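Local coordinates for protein guanine nucleotide exchange factor SRM1 (Saccharomyces cerevisiae, PDB 3OF7) that promotes exchange of GDP for GTP on the GTPases Gsp1 and Gsp2, binds chromatin and controls RNA metabolism and nuclear transport, at residues A[29-34]-A[60-65]; A[54-59]-A[422-427]; A[314-319]-A[328-333]; A[377-382]-A[391-396]; A[381-386]-A[435-440]. All coordinates share one frame; numbering follows the deposited sequence. Where two conformers were deposited one is given.

How the interactions relate
All five contacts belong to a seven-bladed beta-propeller. Interactions 1 and 2 lie far from its centre, where strands 30-34 and 56-58 pair in one sheet: the first, buried although peripheral, combines a salt bridge with bridging waters; the second, partly buried, has a side-chain amide-to-carbonyl hydrogen bond (Asn-426 to Pro-56) to the neighbouring blade. Interactions 3 and 4 are bulged hairpins of successive blades, about 10 Å apart between centres, partly buried with exposed side chains at their rims; 3 adds a weak arginine-glutamine bond, 4 a CH-pi contact and more apolar area. Interaction 5, also partly buried, about 6 Å from the chain's centre, sets strand 379-384 of interaction 4 beside strand 432-439 through small side chains and waters.

Interaction 1 of 5, residues A[29-34]-A[60-65]; sequences LDIFCW and PFLPRD
Arg-64 reaches from the loop that leaves one blade of the beta-propeller back to Leu-29 and Asp-30, in the segment that carries strand 30-34 of that blade. Its CB lies 3.4 Å from Asp-30 OD1, and CG rests 3.8 Å from the carbonyl carbon of Leu-29. CD passes the same carboxylate oxygen, and here the chain, extended up to this point, bends (chi3 74°), bringing the guanidinium edge to the carboxylate. NH1 closes the salt bridge, 2.9 Å from Asp-30 OD1. That oxygen is met on its syn side, 21° out of the carboxylate plane, and lies close to the guanidinium plane, yet the two flat groups stand steeply to each other, with planes 76° apart. The carboxylate is pinned from its other end too, because Asp-30 OD2 is hydrogen-bonded to His-432. Such a pair of partners would be expected to favour the charged form of the aspartate.

The neighbouring contact is apolar. Ile-31 CG2 touches Leu-62 CD1 at 3.8 Å, the two side chains crossing at a slant, and both also lean on Ile-69 of the next blade. Waters bridge the segments as well. Water 2 accepts from the backbone Arg-64 N and donates to Asp-30 OD1, giving that oxygen a second donor, while water 1 spans two backbone carbonyls, 2.7 Å from Leu-29 O and 3.0 Å from Leu-62 O.

Interaction 2 of 5, residues A[54-59]-A[422-427]; sequences KRPRLN and TRIKNT
Arg-55 and Asn-426 run past each other in opposite directions, their guanidinium and amide planes only 17° from parallel. The arginine chain bends at chi2 (-65°) and carries its flat end beyond the asparagine to Lys-425, whose O lies over one guanidinium face, 3.2 Å from NH1 but poorly angled for a hydrogen bond. Water 4 sits instead at the guanidinium edge, in plane: it accepts from Arg-55 NH1 at 2.6 Å and from Lys-425 N, and donates to Arg-423 O.

The Asn-426 amide points its nitrogen at the Pro-56 carbonyl. ND2 passes 3.6 Å from Arg-55 CB and donates to Pro-56 O at 3.0 Å, arriving in the carbonyl plane on a lone pair (N-H...O 148°). OD1 is bonded to Thr-429 OG1, so both ends of the amide are fixed. The Pro-56 ring also meets Ile-424 at a slant, CG to CG2 3.7 Å.

The contact joins two neighbouring blades near their outer edges. Strand 56-58 is the outermost strand of its sheet, next to strand 30-34, where Pro-56 packs on Trp-34; strand 421-423 is the outermost of the preceding blade, and Ile-424 packs on strand 398-402.

Interaction 3 of 5, residues A[314-319]-A[328-333]; sequences VIRSIA and LSQDGD
Backbone bonds tie Val-314, Arg-316 and Ser-317 to Leu-328 and Gln-330 and form a classic beta bulge. Leu-328 O is gripped by two successive amides, Arg-316 N at 2.8 Å and Ser-317 N at 3.3 Å; the first comes in the carbonyl plane, the second tilted from it. Because both residues face one leucine, the register slips by one between the pairs Ile-315 with Ser-329 and Ser-317 with Leu-328. Leu-328 N returns a bond of 2.8 Å to Ser-317 O, and Gln-330 N donates to Val-314 O at 2.7 Å.

Polar side chains add a looser layer. The Arg-316 chain stays extended from CG to NE, and the Gln-330 side chain crosses it at about a right angle. Gln-330 OE1 reaches the guanidinium edge, but its bond from Arg-316 NH1 is weak at 3.5 Å, and the planes are 73° apart. In the type I turn from Ser-329 to Gly-332, Ser-329 OG accepts from Asp-333 N at 3.0 Å. This bond links the first turn residue to the one following the turn. Gly-332 adopts a positive phi.

Van der Waals contact is modest. Val-314 CG1 lies against Gln-330 CG at 3.7 Å, and Leu-328 CD2 comes beside Ser-317 OG.

Strand 315-320 is the first of four in its blade, hairpin-paired with strand 324-329. On one side Ile-315 and Ile-318 pack on strands 259-264 and 268-273 of the preceding blade; on the other, Arg-316 NE bonds Lys-380 O, and Leu-328 packs on Phe-379 of strand 379-384.

Interaction 4 of 5, residues A[377-382]-A[391-396]; sequences PKFKSV and AVAQNG
The Phe-379 ring is sandwiched: Ala-391 CB lies over one face, 3.7 Å from the ring centroid and 17° off the normal, a CH-pi contact, while Pro-377 O sits above the rim of the opposite face. Val-392 C and Ala-393 N meet the ring at its edge, in plane. With CG anti to its own carbonyl carbon (chi1 -62°), the ring folds back across the partner strand. A second flat group is the Gln-394 amide: Gln-394 CD lies 3.6 Å from Lys-378 CB, and NE2 donates to water 5 at 2.7 Å.

Three backbone bonds cross between the segments. Lys-380 N reaches Val-392 O at 2.8 Å, almost straight (169°); Val-392 N meets Ser-381 O at 2.9 Å; Gln-394 N meets Lys-378 O. A beta bulge shifts the register between Phe-379 and Ser-381. Beyond it, Ser-381 OG rests 3.5 Å from Val-392 CG2. The Lys-380 chain runs out along Ala-393 O, its CE 3.9 Å from Val-392 CG1.

The chemistry divides by side: Phe-379 with Ala-391 and Ala-393 makes a buried apolar patch, bordered by Pro-377, whereas both lysines offer mainly methylenes here. The Lys-378 ammonium forms a salt bridge with Asp-333 of the preceding blade.

Interaction 5 of 5, residues A[381-386]-A[435-440]; sequences SVAAGS and ILVGCG
Ser-381 OG is held by two waters that tie it to the backbone of strand 435-439. Water 7 lies 2.8 Å from Ser-381 OG and donates to Ile-435 O; water 6, 3.2 Å from the same hydroxyl, accepts from Val-437 N. With the hydroxyl between its backbone N and carbonyl carbon (chi1 70°), it points across the gap, where waters bridge the two strands. Water 8 continues the row, donating to Val-382 O and, weakly, to Val-437 O.

Further along, the strands close up through small side chains. Ala-383 CB touches Val-437 CG2 at 3.8 Å and Cys-439 SG at 3.9 Å, with Gly-438 CA also near. Cys-439 CB comes 3.2 Å from Gly-385 N. Gly-385, which has no side chain, lets Gly-440 O approach its CA to 3.2 Å as a CA-H...O contact. Ser-386 N makes a weak bond of 3.3 Å to that same oxygen, which also accepts from His-388 NE2.

The strands run nearly parallel, 16° apart, with axes approaching to 5.3 Å. Each lies at the inner edge of its own blade, and each is followed by a glycine, Gly-385 and Gly-440. This is the arrangement of adjacent innermost strands around the central channel of a beta-propeller, here in the RCC1 fold.

Interaction 1 of 5, residues A[29-34]-A[60-65]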
# COMPACT_ATOMS: atom_id res chain seq x y z
N LEU A 29 16.01 7.27 7.11
CA LEU A 29 16.18 5.92 6.57
C LEU A 29 17.06 5.86 5.34
O LEU A 29 17.02 6.75 4.49
CB LEU A 29 14.80 5.34 6.21
CG LEU A 29 13.75 5.22 7.31
CD1 LEU A 29 12.35 5.04 6.71
CD2 LEU A 29 14.08 4.10 8.29
N ASP A 30 17.85 4.79 5.22
CA ASP A 30 18.37 4.37 3.93
C ASP A 30 17.17 3.85 3.13
O ASP A 30 16.42 3.01 3.63
CB ASP A 30 19.40 3.25 4.09
CG ASP A 30 20.73 3.75 4.65
OD1 ASP A 30 21.09 4.93 4.42
OD2 ASP A 30 21.40 2.94 5.32
N ILE A 31 17.00 4.34 1.91
CA ILE A 31 15.90 3.89 1.04
C ILE A 31 16.43 2.95 -0.04
O ILE A 31 17.42 3.25 -0.71
CB ILE A 31 15.17 5.11 0.38
CG1 ILE A 31 14.63 6.08 1.45
CG2 ILE A 31 14.06 4.66 -0.60
CD1 ILE A 31 13.64 5.48 2.44
N PHE A 32 15.76 1.81 -0.22
CA PHE A 32 16.13 0.82 -1.22
C PHE A 32 14.98 0.60 -2.18
O PHE A 32 13.83 0.58 -1.76
CB PHE A 32 16.46 -0.52 -0.55
CG PHE A 32 17.56 -0.43 0.46
CD1 PHE A 32 18.89 -0.58 0.06
CD2 PHE A 32 17.28 -0.18 1.79
CE1 PHE A 32 19.93 -0.49 1.00
CE2 PHE A 32 18.31 -0.09 2.73
CZ PHE A 32 19.63 -0.25 2.34
N CYS A 33 15.30 0.41 -3.45
CA CYS A 33 14.30 0.20 -4.49
C CYS A 33 14.71 -0.97 -5.37
O CYS A 33 15.91 -1.20 -5.61
CB CYS A 33 14.17 1.46 -5.36
SG CYS A 33 13.64 2.95 -4.48
N TRP A 34 13.73 -1.73 -5.84
CA TRP A 34 14.00 -2.86 -6.73
C TRP A 34 12.77 -3.30 -7.50
O TRP A 34 11.65 -2.91 -7.16
CB TRP A 34 14.61 -4.03 -5.94
CG TRP A 34 13.68 -4.72 -4.97
CD1 TRP A 34 12.94 -5.86 -5.20
CD2 TRP A 34 13.39 -4.33 -3.62
NE1 TRP A 34 12.22 -6.19 -4.07
CE2 TRP A 34 12.48 -5.28 -3.09
CE3 TRP A 34 13.82 -3.27 -2.79
CZ2 TRP A 34 11.98 -5.20 -1.78
CZ3 TRP A 34 13.33 -3.19 -1.49
CH2 TRP A 34 12.41 -4.15 -1.00
N PRO A 60 20.53 6.41 -4.28
CA PRO A 60 21.51 7.47 -4.01
C PRO A 60 20.92 8.88 -4.07
O PRO A 60 21.59 9.83 -3.68
CB PRO A 60 22.56 7.27 -5.11
CG PRO A 60 21.78 6.71 -6.27
CD PRO A 60 20.63 5.91 -5.67
N PHE A 61 19.69 9.01 -4.56
CA PHE A 61 19.02 10.32 -4.63
C PHE A 61 18.28 10.67 -3.33
O PHE A 61 17.72 11.77 -3.19
CB PHE A 61 18.09 10.37 -5.84
CG PHE A 61 18.79 10.09 -7.14
CD1 PHE A 61 19.67 11.04 -7.68
CD2 PHE A 61 18.62 8.88 -7.80
CE1 PHE A 61 20.35 10.78 -8.87
CE2 PHE A 61 19.29 8.62 -9.00
CZ PHE A 61 20.16 9.57 -9.53
N LEU A 62 18.27 9.72 -2.40
CA LEU A 62 17.62 9.89 -1.10
C LEU A 62 18.58 9.59 0.04
O LEU A 62 18.27 8.78 0.92
CB LEU A 62 16.37 9.00 -1.01
CG LEU A 62 15.31 9.23 -2.09
CD1 LEU A 62 14.29 8.08 -2.13
CD2 LEU A 62 14.62 10.56 -1.88
N PRO A 63 19.76 10.25 0.04
CA PRO A 63 20.74 9.85 1.06
C PRO A 63 20.24 10.17 2.47
O PRO A 63 19.69 11.25 2.70
CB PRO A 63 21.99 10.67 0.69
CG PRO A 63 21.46 11.87 -0.02
CD PRO A 63 20.20 11.43 -0.72
N ARG A 64 20.43 9.22 3.37
CA ARG A 64 19.94 9.29 4.75
C ARG A 64 20.39 10.53 5.51
O ARG A 64 19.65 11.05 6.35
CB ARG A 64 20.40 8.03 5.50
CG ARG A 64 19.84 7.86 6.89
CD ARG A 64 20.50 6.68 7.61
NE ARG A 64 21.86 7.02 8.04
CZ ARG A 64 22.98 6.61 7.46
NH1 ARG A 64 22.96 5.82 6.39
NH2 ARG A 64 24.15 7.00 7.95
N ASP A 65 21.61 11.00 5.22
CA ASP A 65 22.21 12.11 5.95
C ASP A 65 21.80 13.48 5.42
O ASP A 65 22.07 14.50 6.05
CB ASP A 65 23.75 11.98 5.98
CG ASP A 65 24.40 12.36 4.65
OD2 ASP A 65 23.80 12.15 3.58
O HOH W 1 16.77 9.24 3.44
O HOH W 2 21.11 6.58 2.30
O HOH W 3 18.88 6.17 0.43

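Interaction 2 of 5, residues A[54-59]-A[422-427]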
# COMPACT_ATOMS: atom_id res chain seq x y z
N LYS A 54 17.19 -6.35 -9.73
CA LYS A 54 16.70 -7.64 -9.24
C LYS A 54 16.92 -7.87 -7.74
O LYS A 54 16.49 -8.89 -7.20
CB LYS A 54 17.29 -8.78 -10.09
CG LYS A 54 16.97 -8.65 -11.58
CD LYS A 54 17.68 -9.70 -12.43
CE LYS A 54 17.43 -9.43 -13.92
NZ LYS A 54 18.03 -10.49 -14.81
N ARG A 55 17.60 -6.93 -7.09
CA ARG A 55 17.86 -6.97 -5.64
C ARG A 55 17.76 -5.55 -5.08
O ARG A 55 18.02 -4.60 -5.82
CB ARG A 55 19.27 -7.50 -5.36
CG ARG A 55 19.51 -8.97 -5.69
CD ARG A 55 18.69 -9.86 -4.80
NE ARG A 55 19.22 -11.22 -4.72
CZ ARG A 55 18.91 -12.08 -3.76
NH1 ARG A 55 18.05 -11.73 -2.81
NH2 ARG A 55 19.45 -13.30 -3.76
N PRO A 56 17.39 -5.40 -3.78
CA PRO A 56 17.30 -4.06 -3.19
C PRO A 56 18.54 -3.22 -3.45
O PRO A 56 19.66 -3.64 -3.14
CB PRO A 56 17.16 -4.36 -1.69
CG PRO A 56 16.43 -5.66 -1.66
CD PRO A 56 16.98 -6.44 -2.83
N ARG A 57 18.33 -2.05 -4.04
CA ARG A 57 19.41 -1.16 -4.43
C ARG A 57 19.30 0.13 -3.62
O ARG A 57 18.24 0.78 -3.62
CB ARG A 57 19.32 -0.86 -5.93
CG ARG A 57 20.32 0.18 -6.45
CD ARG A 57 21.66 -0.46 -6.84
NE ARG A 57 21.50 -1.50 -7.86
CZ ARG A 57 21.37 -1.27 -9.16
NH1 ARG A 57 21.39 -0.03 -9.64
NH2 ARG A 57 21.22 -2.29 -10.00
N LEU A 58 20.37 0.49 -2.92
CA LEU A 58 20.37 1.73 -2.15
C LEU A 58 20.11 2.92 -3.07
O LEU A 58 20.78 3.07 -4.08
CB LEU A 58 21.70 1.89 -1.41
CG LEU A 58 21.85 3.16 -0.56
CD1 LEU A 58 20.94 3.10 0.67
CD2 LEU A 58 23.31 3.35 -0.15
N ASN A 59 19.11 3.73 -2.74
CA ASN A 59 18.75 4.84 -3.61
C ASN A 59 19.66 6.04 -3.31
O ASN A 59 19.57 6.63 -2.22
CB ASN A 59 17.27 5.21 -3.46
CG ASN A 59 16.79 6.14 -4.55
OD1 ASN A 59 17.42 7.16 -4.83
ND2 ASN A 59 15.66 5.79 -5.18
N THR A 422 9.99 -15.61 1.51
CA THR A 422 11.38 -15.99 1.34
C THR A 422 12.29 -14.82 1.70
O THR A 422 12.12 -13.69 1.20
CB THR A 422 11.63 -16.51 -0.09
OG1 THR A 422 10.78 -17.64 -0.33
CG2 THR A 422 13.07 -16.94 -0.30
N ARG A 423 13.24 -15.10 2.57
CA ARG A 423 14.21 -14.10 3.04
C ARG A 423 14.92 -13.39 1.90
O ARG A 423 15.42 -14.02 0.98
CB ARG A 423 15.23 -14.81 3.94
CG ARG A 423 16.35 -13.95 4.46
CD ARG A 423 17.24 -14.82 5.33
NE ARG A 423 18.39 -14.10 5.86
CZ ARG A 423 19.44 -14.68 6.43
NH1 ARG A 423 19.48 -16.01 6.54
NH2 ARG A 423 20.44 -13.95 6.90
N ILE A 424 14.93 -12.06 1.96
CA ILE A 424 15.74 -11.26 1.05
C ILE A 424 17.12 -11.09 1.70
O ILE A 424 17.25 -10.45 2.76
CB ILE A 424 15.12 -9.89 0.74
CG1 ILE A 424 13.73 -10.06 0.09
CG2 ILE A 424 16.05 -9.08 -0.17
CD1 ILE A 424 12.90 -8.78 -0.01
N LYS A 425 18.12 -11.71 1.08
CA LYS A 425 19.51 -11.59 1.51
C LYS A 425 20.33 -11.04 0.34
O LYS A 425 20.43 -11.68 -0.71
CB LYS A 425 20.05 -12.96 1.93
CG LYS A 425 21.43 -12.95 2.59
CD LYS A 425 21.79 -14.35 3.07
CE LYS A 425 23.15 -14.38 3.76
NZ LYS A 425 23.44 -15.76 4.28
N ASN A 426 20.86 -9.83 0.51
CA ASN A 426 21.80 -9.24 -0.44
C ASN A 426 22.72 -8.31 0.31
O ASN A 426 22.38 -7.87 1.42
CB ASN A 426 21.09 -8.56 -1.65
CG ASN A 426 20.73 -7.09 -1.42
OD1 ASN A 426 20.21 -6.70 -0.37
ND2 ASN A 426 20.97 -6.26 -2.43
N THR A 427 23.89 -8.03 -0.26
CA THR A 427 24.90 -7.19 0.40
C THR A 427 24.32 -5.88 0.94
O THR A 427 24.56 -5.51 2.08
CB THR A 427 26.10 -6.90 -0.54
OG1 THR A 427 26.57 -8.12 -1.11
CG2 THR A 427 27.25 -6.23 0.22
O HOH W 4 17.43 -13.48 -0.98

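Interaction 3 of 5, residues A[314-319]-A[328-333]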
# COMPACT_ATOMS: atom_id res chain seq x y z
N VAL A 314 -6.08 -10.30 17.31
CA VAL A 314 -6.22 -8.85 17.29
C VAL A 314 -5.49 -8.33 16.04
O VAL A 314 -4.32 -8.64 15.83
CB VAL A 314 -5.64 -8.21 18.58
CG1 VAL A 314 -5.77 -6.69 18.56
CG2 VAL A 314 -6.33 -8.78 19.82
N ILE A 315 -6.20 -7.55 15.22
CA ILE A 315 -5.66 -7.03 13.96
C ILE A 315 -4.68 -5.89 14.19
O ILE A 315 -4.99 -4.91 14.87
CB ILE A 315 -6.79 -6.55 12.99
CG1 ILE A 315 -7.90 -7.60 12.82
CG2 ILE A 315 -6.21 -6.06 11.65
CD1 ILE A 315 -7.45 -8.99 12.36
N ARG A 316 -3.49 -6.02 13.61
CA ARG A 316 -2.49 -4.95 13.66
C ARG A 316 -2.55 -4.11 12.39
O ARG A 316 -2.67 -2.88 12.45
CB ARG A 316 -1.10 -5.56 13.85
CG ARG A 316 0.06 -4.57 13.88
CD ARG A 316 1.27 -5.33 14.39
NE ARG A 316 2.56 -4.69 14.14
CZ ARG A 316 3.10 -3.76 14.92
NH1 ARG A 316 2.44 -3.31 15.98
NH2 ARG A 316 4.29 -3.26 14.62
N SER A 317 -2.50 -4.76 11.23
CA SER A 317 -2.53 -4.06 9.96
C SER A 317 -2.92 -5.00 8.83
O SER A 317 -2.91 -6.22 8.99
CB SER A 317 -1.17 -3.42 9.66
OG SER A 317 -0.16 -4.41 9.57
N ILE A 318 -3.25 -4.41 7.69
CA ILE A 318 -3.65 -5.16 6.53
C ILE A 318 -2.94 -4.57 5.31
O ILE A 318 -2.77 -3.36 5.22
CB ILE A 318 -5.18 -5.08 6.32
CG1 ILE A 318 -5.94 -5.66 7.53
CG2 ILE A 318 -5.60 -5.80 5.04
CD1 ILE A 318 -7.37 -5.20 7.60
N ALA A 319 -2.51 -5.43 4.39
CA ALA A 319 -2.04 -4.98 3.10
C ALA A 319 -2.75 -5.81 2.05
O ALA A 319 -3.00 -7.00 2.27
CB ALA A 319 -0.52 -5.16 2.99
N LEU A 328 -2.39 -9.00 9.21
CA LEU A 328 -1.37 -9.22 10.23
C LEU A 328 -1.93 -9.02 11.64
O LEU A 328 -2.52 -7.98 11.94
CB LEU A 328 -0.19 -8.29 9.99
CG LEU A 328 1.00 -8.40 10.94
CD1 LEU A 328 1.64 -9.78 10.84
CD2 LEU A 328 2.02 -7.31 10.60
N SER A 329 -1.72 -10.02 12.50
CA SER A 329 -2.18 -9.92 13.89
C SER A 329 -1.15 -9.19 14.74
O SER A 329 0.01 -9.08 14.36
CB SER A 329 -2.42 -11.31 14.48
OG SER A 329 -1.20 -11.98 14.73
N GLN A 330 -1.58 -8.70 15.90
CA GLN A 330 -0.67 -8.10 16.88
C GLN A 330 0.44 -9.03 17.36
O GLN A 330 1.54 -8.57 17.67
CB GLN A 330 -1.45 -7.56 18.10
CG GLN A 330 -2.13 -6.21 17.87
CD GLN A 330 -1.15 -5.07 17.56
OE1 GLN A 330 0.07 -5.22 17.67
NE2 GLN A 330 -1.70 -3.93 17.17
N ASP A 331 0.16 -10.34 17.40
CA ASP A 331 1.16 -11.36 17.77
C ASP A 331 2.15 -11.68 16.65
O ASP A 331 3.13 -12.40 16.87
CB ASP A 331 0.46 -12.66 18.20
CG ASP A 331 -0.31 -12.53 19.50
OD1 ASP A 331 -0.16 -11.49 20.20
OD2 ASP A 331 -1.05 -13.47 19.84
N GLY A 332 1.89 -11.18 15.44
CA GLY A 332 2.80 -11.38 14.32
C GLY A 332 2.45 -12.51 13.36
O GLY A 332 3.28 -12.89 12.53
N ASP A 333 1.24 -13.05 13.46
CA ASP A 333 0.79 -14.09 12.53
C ASP A 333 0.18 -13.44 11.31
O ASP A 333 -0.47 -12.39 11.41
CB ASP A 333 -0.24 -15.00 13.18
CG ASP A 333 0.33 -15.84 14.32
OD1 ASP A 333 1.51 -16.24 14.27
OD2 ASP A 333 -0.44 -16.11 15.26

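Interaction 4 of 5, residues A[377-382]-A[391-396]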
# COMPACT_ATOMS: atom_id res chain seq x y z
N PRO A 377 8.72 -16.63 10.05
CA PRO A 377 8.92 -15.85 11.26
C PRO A 377 7.68 -15.03 11.62
O PRO A 377 6.76 -14.90 10.80
CB PRO A 377 10.06 -14.89 10.87
CG PRO A 377 10.00 -14.81 9.39
CD PRO A 377 9.56 -16.16 8.93
N LYS A 378 7.66 -14.50 12.83
CA LYS A 378 6.67 -13.51 13.23
C LYS A 378 6.96 -12.21 12.47
O LYS A 378 8.12 -11.80 12.36
CB LYS A 378 6.73 -13.27 14.74
CG LYS A 378 6.42 -14.52 15.58
CD LYS A 378 4.92 -14.79 15.65
CE LYS A 378 4.62 -16.12 16.36
NZ LYS A 378 3.21 -16.19 16.85
N PHE A 379 5.91 -11.60 11.93
CA PHE A 379 6.07 -10.35 11.17
C PHE A 379 5.57 -9.13 11.94
O PHE A 379 4.62 -9.23 12.71
CB PHE A 379 5.36 -10.42 9.82
CG PHE A 379 5.89 -11.48 8.91
CD1 PHE A 379 5.08 -12.55 8.52
CD2 PHE A 379 7.20 -11.42 8.42
CE1 PHE A 379 5.57 -13.55 7.66
CE2 PHE A 379 7.69 -12.41 7.56
CZ PHE A 379 6.88 -13.47 7.18
N LYS A 380 6.21 -7.99 11.70
CA LYS A 380 5.79 -6.75 12.34
C LYS A 380 5.12 -5.75 11.38
O LYS A 380 4.39 -4.87 11.82
CB LYS A 380 6.94 -6.10 13.13
CG LYS A 380 8.18 -5.74 12.31
CD LYS A 380 9.20 -5.02 13.18
CE LYS A 380 10.39 -4.53 12.38
NZ LYS A 380 11.24 -3.56 13.17
N SER A 381 5.37 -5.89 10.07
CA SER A 381 4.67 -5.10 9.05
C SER A 381 4.61 -5.86 7.74
O SER A 381 5.38 -6.80 7.52
CB SER A 381 5.32 -3.72 8.83
OG SER A 381 6.59 -3.84 8.19
N VAL A 382 3.69 -5.46 6.87
CA VAL A 382 3.48 -6.15 5.59
C VAL A 382 3.07 -5.12 4.53
O VAL A 382 2.45 -4.11 4.85
CB VAL A 382 2.44 -7.30 5.76
CG1 VAL A 382 1.06 -6.76 6.19
CG2 VAL A 382 2.33 -8.16 4.51
N ALA A 391 7.00 -8.74 3.52
CA ALA A 391 6.75 -8.63 4.96
C ALA A 391 8.06 -8.46 5.72
O ALA A 391 9.12 -8.93 5.27
CB ALA A 391 5.99 -9.85 5.46
N VAL A 392 8.00 -7.80 6.87
CA VAL A 392 9.21 -7.58 7.68
C VAL A 392 9.11 -8.37 8.97
O VAL A 392 8.18 -8.17 9.75
CB VAL A 392 9.42 -6.08 8.00
CG1 VAL A 392 10.73 -5.89 8.78
CG2 VAL A 392 9.45 -5.28 6.72
N ALA A 393 10.07 -9.27 9.17
CA ALA A 393 10.11 -10.07 10.39
C ALA A 393 10.39 -9.18 11.59
O ALA A 393 10.90 -8.07 11.44
CB ALA A 393 11.19 -11.16 10.29
N GLN A 394 10.08 -9.66 12.79
CA GLN A 394 10.33 -8.87 14.00
C GLN A 394 11.80 -8.41 14.08
O GLN A 394 12.07 -7.31 14.55
CB GLN A 394 9.90 -9.63 15.26
CG GLN A 394 8.39 -9.75 15.42
CD GLN A 394 7.98 -10.54 16.66
OE1 GLN A 394 8.77 -11.30 17.22
NE2 GLN A 394 6.73 -10.37 17.08
N ASN A 395 12.72 -9.24 13.59
CA ASN A 395 14.16 -8.93 13.64
C ASN A 395 14.69 -8.00 12.54
O ASN A 395 15.90 -7.74 12.47
CB ASN A 395 15.00 -10.22 13.77
CG ASN A 395 15.08 -11.03 12.47
OD1 ASN A 395 14.35 -10.79 11.50
ND2 ASN A 395 15.97 -12.02 12.45
N GLY A 396 13.80 -7.50 11.68
CA GLY A 396 14.18 -6.50 10.67
C GLY A 396 14.69 -7.05 9.35
O GLY A 396 15.33 -6.33 8.58
O HOH W 5 5.00 -8.59 16.00

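Interaction 5 of 5, residues A[381-386]-A[435-440]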
# COMPACT_ATOMS: atom_id res chain seq x y z
N SER A 381 5.37 -5.89 10.07
CA SER A 381 4.67 -5.10 9.05
C SER A 381 4.61 -5.86 7.74
O SER A 381 5.38 -6.80 7.52
CB SER A 381 5.32 -3.72 8.83
OG SER A 381 6.59 -3.84 8.19
N VAL A 382 3.69 -5.46 6.87
CA VAL A 382 3.48 -6.15 5.59
C VAL A 382 3.07 -5.12 4.53
O VAL A 382 2.45 -4.11 4.85
CB VAL A 382 2.44 -7.30 5.76
CG1 VAL A 382 1.06 -6.76 6.19
CG2 VAL A 382 2.33 -8.16 4.51
N ALA A 383 3.45 -5.39 3.28
CA ALA A 383 3.03 -4.56 2.16
C ALA A 383 2.73 -5.48 0.98
O ALA A 383 3.28 -6.57 0.88
CB ALA A 383 4.12 -3.58 1.79
N ALA A 384 1.86 -5.02 0.09
CA ALA A 384 1.46 -5.80 -1.07
C ALA A 384 1.39 -4.91 -2.29
O ALA A 384 0.88 -3.77 -2.20
CB ALA A 384 0.10 -6.45 -0.82
N GLY A 385 1.91 -5.41 -3.40
CA GLY A 385 1.77 -4.75 -4.70
C GLY A 385 0.75 -5.55 -5.50
O GLY A 385 -0.01 -6.31 -4.91
N SER A 386 0.73 -5.40 -6.82
CA SER A 386 -0.37 -6.01 -7.59
C SER A 386 -0.45 -7.53 -7.37
O SER A 386 -1.54 -8.06 -7.08
CB SER A 386 -0.26 -5.67 -9.08
OG SER A 386 -0.48 -4.29 -9.28
N ILE A 435 12.66 -1.11 8.36
CA ILE A 435 11.64 -0.45 9.19
C ILE A 435 10.31 -0.31 8.43
O ILE A 435 9.24 -0.59 8.99
CB ILE A 435 12.14 0.95 9.69
CG1 ILE A 435 13.51 0.86 10.37
CG2 ILE A 435 11.11 1.61 10.63
CD1 ILE A 435 13.55 -0.04 11.59
N LEU A 436 10.39 0.13 7.18
CA LEU A 436 9.19 0.36 6.36
C LEU A 436 9.30 -0.36 5.03
O LEU A 436 10.40 -0.48 4.48
CB LEU A 436 8.99 1.86 6.12
CG LEU A 436 8.78 2.80 7.33
CD1 LEU A 436 8.77 4.26 6.86
CD2 LEU A 436 7.50 2.49 8.10
N VAL A 437 8.18 -0.86 4.52
CA VAL A 437 8.14 -1.45 3.19
C VAL A 437 6.88 -1.00 2.46
O VAL A 437 5.88 -0.71 3.10
CB VAL A 437 8.14 -3.00 3.22
CG1 VAL A 437 9.52 -3.53 3.61
CG2 VAL A 437 7.06 -3.55 4.14
N GLY A 438 6.96 -0.95 1.13
CA GLY A 438 5.81 -0.59 0.28
C GLY A 438 6.01 -1.25 -1.07
O GLY A 438 7.13 -1.56 -1.45
N CYS A 439 4.91 -1.46 -1.79
CA CYS A 439 4.98 -2.18 -3.07
C CYS A 439 4.04 -1.54 -4.07
O CYS A 439 2.98 -1.03 -3.69
CB CYS A 439 4.56 -3.64 -2.89
SG CYS A 439 5.51 -4.59 -1.69
N GLY A 440 4.44 -1.57 -5.33
CA GLY A 440 3.63 -1.04 -6.43
C GLY A 440 3.30 -2.12 -7.42
O GLY A 440 3.32 -3.32 -7.08
O HOH W 6 6.15 -1.07 6.59
O HOH W 7 8.32 -3.01 10.17
O HOH W 8 3.68 -1.50 5.66